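PDB 3PU5: extracellular solute-binding protein from Bordetella parapertussis, which probably binds a small solute, perhaps a polyamine, outside the cytoplasm and delivers it to a membrane transporter. Local coordinates for residues Val62-Gly67 with Pro242-Val247; Ala99-Cys104 with Val303-Leu308. One frame throughout, in Å; residues are numbered along the deposited sequence.

Contact 1: residues Val62-Gly67 with Pro242-Val247; sequences VAAFGG and PVMAVV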
loop_
_atom_site.group_PDB
_atom_site.type_symbol
_atom_site.label_atom_id
_atom_site.label_comp_id
_atom_site.label_asym_id
_atom_site.label_seq_id
_atom_site.Cartn_x
_atom_site.Cartn_y
_atom_site.Cartn_z
ATOM N N VAL A 62 19.329 -0.632 -6.100
ATOM C CA VAL A 62 18.162 -0.113 -5.389
ATOM C C VAL A 62 17.154 -1.228 -5.183
ATOM O O VAL A 62 16.726 -1.881 -6.138
ATOM C CB VAL A 62 17.502 1.074 -6.126
ATOM C CG1 VAL A 62 16.194 1.497 -5.421
ATOM C CG2 VAL A 62 18.468 2.253 -6.197
ATOM N N ALA A 63 16.813 -1.464 -3.922
ATOM C CA ALA A 63 15.818 -2.459 -3.573
ATOM C C ALA A 63 14.481 -1.764 -3.533
ATOM O O ALA A 63 14.285 -0.840 -2.749
ATOM C CB ALA A 63 16.133 -3.078 -2.225
ATOM N N ALA A 64 13.564 -2.195 -4.390
ATOM C CA ALA A 64 12.256 -1.570 -4.445
ATOM C C ALA A 64 11.198 -2.644 -4.594
ATOM O O ALA A 64 10.980 -3.164 -5.695
ATOM C CB ALA A 64 12.196 -0.579 -5.613
ATOM N N PHE A 65 10.563 -3.004 -3.485
ATOM C CA PHE A 65 9.516 -4.021 -3.490
ATOM C C PHE A 65 8.744 -4.082 -2.167
ATOM O O PHE A 65 8.919 -3.233 -1.301
ATOM C CB PHE A 65 10.069 -5.407 -3.868
ATOM C CG PHE A 65 11.259 -5.836 -3.058
ATOM C CD1 PHE A 65 11.098 -6.344 -1.774
ATOM C CD2 PHE A 65 12.538 -5.757 -3.588
ATOM C CE1 PHE A 65 12.206 -6.746 -1.022
ATOM C CE2 PHE A 65 13.648 -6.160 -2.845
ATOM C CZ PHE A 65 13.480 -6.652 -1.560
ATOM N N GLY A 66 7.899 -5.103 -2.027
ATOM C CA GLY A 66 6.985 -5.225 -0.903
ATOM C C GLY A 66 7.587 -5.208 0.489
ATOM O O GLY A 66 8.722 -5.631 0.695
ATOM N N GLY A 67 6.789 -4.748 1.450
ATOM C CA GLY A 67 7.227 -4.570 2.821
ATOM C C GLY A 67 7.651 -5.829 3.556
ATOM O O GLY A 67 8.668 -5.819 4.258
ATOM N N PRO A 242 4.881 0.005 -1.491
ATOM C CA PRO A 242 6.183 -0.630 -1.701
ATOM C C PRO A 242 7.283 0.209 -1.059
ATOM O O PRO A 242 7.113 1.411 -0.850
ATOM C CB PRO A 242 6.322 -0.657 -3.226
ATOM C CG PRO A 242 5.483 0.507 -3.718
ATOM C CD PRO A 242 4.359 0.671 -2.702
ATOM N N VAL A 243 8.394 -0.428 -0.717
ATOM C CA VAL A 243 9.484 0.260 -0.034
ATOM C C VAL A 243 10.675 0.431 -0.966
ATOM O O VAL A 243 10.935 -0.427 -1.822
ATOM C CB VAL A 243 9.921 -0.505 1.229
ATOM C CG1 VAL A 243 10.863 0.338 2.069
ATOM C CG2 VAL A 243 8.708 -0.889 2.050
HETATM N N MSE A 244 11.381 1.549 -0.811
HETATM C CA MSE A 244 12.603 1.779 -1.558
HETATM C C MSE A 244 13.797 1.905 -0.612
HETATM O O MSE A 244 13.714 2.559 0.421
HETATM C CB MSE A 244 12.495 3.038 -2.416
HETATM C CG MSE A 244 13.665 3.201 -3.384
HETATM SE SE MSE A 244 13.383 4.679 -4.673
HETATM C CE MSE A 244 12.057 3.845 -5.854
ATOM N N ALA A 245 14.910 1.293 -0.991
ATOM C CA ALA A 245 16.117 1.305 -0.179
ATOM C C ALA A 245 17.372 1.157 -1.039
ATOM O O ALA A 245 17.337 0.567 -2.126
ATOM C CB ALA A 245 16.066 0.187 0.878
ATOM N N VAL A 246 18.479 1.680 -0.517
ATOM C CA VAL A 246 19.789 1.531 -1.135
ATOM C C VAL A 246 20.459 0.234 -0.672
ATOM O O VAL A 246 20.607 0.001 0.528
ATOM C CB VAL A 246 20.704 2.713 -0.766
ATOM C CG1 VAL A 246 22.095 2.519 -1.374
ATOM C CG2 VAL A 246 20.090 4.030 -1.234
ATOM N N VAL A 247 20.874 -0.596 -1.628
ATOM C CA VAL A 247 21.544 -1.870 -1.340
ATOM C C VAL A 247 23.012 -1.696 -0.936
ATOM O O VAL A 247 23.814 -1.156 -1.706
ATOM C CB VAL A 247 21.476 -2.803 -2.569
ATOM C CG1 VAL A 247 22.331 -4.051 -2.351
ATOM C CG2 VAL A 247 20.014 -3.159 -2.888
#
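The carbonyl oxygen of A63 takes the amide of A245 at 2.8 Å (O to N), and the CA-H of M244 comes up beside that bond, 3.3 Å from CA to the same O. This belongs to an antiparallel pairing of two buried strands, 62-65 and 238-246, in the central sheet of one lobe of a solute-binding protein, consistent with the type II periplasmic binding protein fold. A63 is gripped in both directions, since its own N gives a bond to A245 O, also 2.8 Å long. F65 and V243 form the next hydrogen-bonded pair; there V243 N donates almost straight to F65 O, 2.9 Å away at 172°, although it meets that oxygen from above the carbonyl plane.

On the face carrying V62, A64 and M244, the selenomethionine starts out extended and then bends at its last torsion (chi3 -74°). V62 CG1 lies 3.7 Å from M244 CG, their side chains crossing obliquely, while the terminal CE of M244 turns toward the methyl of A64. A255 and F258 of helix 252-262 pack on this face. The other face carries A63, F65, V243 and A245 and receives M70 of helix 67-75, while the ring of F65 also reaches helix 44-53.

Outside this pairing, V62 exchanges backbone bonds with Y9 and T11 of strand 7-12, so 62-65 is an inner strand. At the far end V247 leans back over A63, with its CG2 3.9 Å from A63 CB.

Contact 2: residues Ala99-Cys104 with Val303-Leu308; sequences ADWEGC and VDTALL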
loop_
_atom_site.group_PDB
_atom_site.type_symbol
_atom_site.label_atom_id
_atom_site.label_comp_id
_atom_site.label_asym_id
_atom_site.label_seq_id
_atom_site.Cartn_x
_atom_site.Cartn_y
_atom_site.Cartn_z
ATOM N N ALA A 99 9.044 4.900 9.228
ATOM C CA ALA A 99 9.153 4.372 10.588
ATOM C C ALA A 99 9.598 2.911 10.700
ATOM O O ALA A 99 10.336 2.567 11.615
ATOM C CB ALA A 99 7.853 4.586 11.361
ATOM N N ASP A 100 9.160 2.051 9.789
ATOM C CA ASP A 100 9.499 0.633 9.908
ATOM C C ASP A 100 10.943 0.297 9.493
ATOM O O ASP A 100 11.443 -0.782 9.794
ATOM C CB ASP A 100 8.517 -0.227 9.095
ATOM C CG ASP A 100 7.129 -0.307 9.733
ATOM O OD1 ASP A 100 6.994 0.000 10.937
ATOM O OD2 ASP A 100 6.172 -0.688 9.033
ATOM N N TRP A 101 11.613 1.211 8.802
ATOM C CA TRP A 101 12.785 0.814 8.012
ATOM C C TRP A 101 14.152 1.149 8.628
ATOM O O TRP A 101 15.190 1.063 7.972
ATOM C CB TRP A 101 12.618 1.328 6.571
ATOM C CG TRP A 101 11.199 1.118 6.155
ATOM C CD1 TRP A 101 10.243 2.079 5.970
ATOM C CD2 TRP A 101 10.546 -0.141 5.953
ATOM N NE1 TRP A 101 9.039 1.494 5.648
ATOM C CE2 TRP A 101 9.200 0.133 5.630
ATOM C CE3 TRP A 101 10.970 -1.476 6.004
ATOM C CZ2 TRP A 101 8.281 -0.876 5.354
ATOM C CZ3 TRP A 101 10.049 -2.475 5.731
ATOM C CH2 TRP A 101 8.723 -2.168 5.410
ATOM N N GLU A 102 14.126 1.514 9.903
ATOM C CA GLU A 102 15.329 1.712 10.699
ATOM C C GLU A 102 16.362 2.606 10.020
ATOM O O GLU A 102 17.560 2.317 10.040
ATOM C CB GLU A 102 15.917 0.352 11.126
ATOM C CG GLU A 102 14.982 -0.398 12.078
ATOM C CD GLU A 102 15.480 -1.771 12.486
ATOM O OE1 GLU A 102 16.712 -1.995 12.507
ATOM O OE2 GLU A 102 14.626 -2.632 12.792
ATOM N N GLY A 103 15.878 3.697 9.426
ATOM C CA GLY A 103 16.731 4.689 8.800
ATOM C C GLY A 103 17.366 4.226 7.506
ATOM O O GLY A 103 18.327 4.831 7.022
ATOM N N CYS A 104 16.834 3.149 6.942
ATOM C CA CYS A 104 17.398 2.571 5.726
ATOM C C CYS A 104 16.361 2.433 4.616
ATOM O O CYS A 104 16.575 1.668 3.669
ATOM C CB CYS A 104 18.006 1.190 6.004
ATOM S SG CYS A 104 19.330 1.159 7.230
ATOM N N VAL A 303 -0.027 0.385 9.478
ATOM C CA VAL A 303 0.174 -0.571 10.553
ATOM C C VAL A 303 1.615 -1.082 10.551
ATOM O O VAL A 303 2.182 -1.362 9.497
ATOM C CB VAL A 303 -0.801 -1.745 10.435
ATOM C CG1 VAL A 303 -0.660 -2.672 11.641
ATOM C CG2 VAL A 303 -2.240 -1.225 10.309
ATOM N N ASP A 304 2.195 -1.183 11.741
ATOM C CA ASP A 304 3.572 -1.640 11.932
ATOM C C ASP A 304 3.851 -2.964 11.222
ATOM O O ASP A 304 3.234 -3.984 11.534
ATOM C CB ASP A 304 3.843 -1.775 13.440
ATOM C CG ASP A 304 5.230 -2.329 13.754
ATOM O OD1 ASP A 304 6.029 -2.563 12.823
ATOM O OD2 ASP A 304 5.523 -2.522 14.955
ATOM N N THR A 305 4.781 -2.950 10.270
ATOM C CA THR A 305 5.119 -4.163 9.525
ATOM C C THR A 305 5.505 -5.319 10.450
ATOM O O THR A 305 5.005 -6.433 10.294
ATOM C CB THR A 305 6.254 -3.927 8.505
ATOM O OG1 THR A 305 5.906 -2.839 7.639
ATOM C CG2 THR A 305 6.495 -5.177 7.666
ATOM N N ALA A 306 6.389 -5.050 11.405
ATOM C CA ALA A 306 6.852 -6.074 12.343
ATOM C C ALA A 306 5.693 -6.666 13.130
ATOM O O ALA A 306 5.653 -7.870 13.377
ATOM C CB ALA A 306 7.905 -5.494 13.301
ATOM N N LEU A 307 4.750 -5.814 13.518
ATOM C CA LEU A 307 3.577 -6.256 14.250
ATOM C C LEU A 307 2.733 -7.213 13.406
ATOM O O LEU A 307 2.346 -8.283 13.874
ATOM C CB LEU A 307 2.741 -5.055 14.702
ATOM C CG LEU A 307 1.449 -5.400 15.441
ATOM C CD1 LEU A 307 1.757 -6.207 16.699
ATOM C CD2 LEU A 307 0.671 -4.134 15.785
ATOM N N LEU A 308 2.460 -6.834 12.161
ATOM C CA LEU A 308 1.682 -7.685 11.257
ATOM C C LEU A 308 2.306 -9.067 11.074
ATOM O O LEU A 308 1.615 -10.086 11.124
ATOM C CB LEU A 308 1.500 -7.006 9.894
ATOM C CG LEU A 308 0.524 -5.823 9.886
ATOM C CD1 LEU A 308 0.636 -5.063 8.588
ATOM C CD2 LEU A 308 -0.908 -6.302 10.106
#
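D100 reaches across to T305 at the first turn of helix 305-322, adding a carboxylate distant in sequence to a helix N-terminus that the N-cap residue D304 already caps. The side chain of D100 begins with CB, which rests 3.5 Å above the centre of the W101 ring, so the neighbouring indole supports the root of the aspartate. From there chi1 of -72° sets CG beside the backbone N and sends the carboxylate out toward the helix.

At the tip the two oxygens do different work. OD2 is gripped twice by one residue: T305 OG1 donates to it at 2.6 Å, and T305 N at 2.9 Å with a fairly straight N-H (160°). Both donors come in over the same face of the D100 carboxylate, well above its plane. OD1 instead faces a like charge, lying 3.3 Å from D304 OD1, with the two carboxylate planes turned 37° apart. The donors gathered at the helix start, and the helix dipole, probably offset that repulsion. D304 OD1 also takes a weak capping bond from A306 N.

Beyond D100 the chain enters a type I' turn from W101 to C104, closed by C104 N bonding to W101 O. W101 itself is buried against Y71 and I74 of helix 67-75 and against V243. Its ring carbon CH2 lies 3.7 Å from T305 OG1, which stands oblique to the indole, the two side chains crossing at about a right angle.

Overall arrangement
From the N terminus, the chain runs through strand 62-65 and helix 67-75 to the 99-104 loop, crosses much of the protein, and returns in strand 238-246 before the last segment, 303-308. Contact 1 therefore closes a loop of 174 residues and contact 2 one of 198, and the two loops cross instead of nesting. Their centres lie about 13 Å apart and they touch directly: V243 CG2 packs on W101 CZ2, and A245 CB meets the carbonyl O of C104. Contact 1 joins strands inside the sheet; contact 2, nearer the surface, ties the start of the C-terminal helix to the same lobe, with helix 67-75 packed against both.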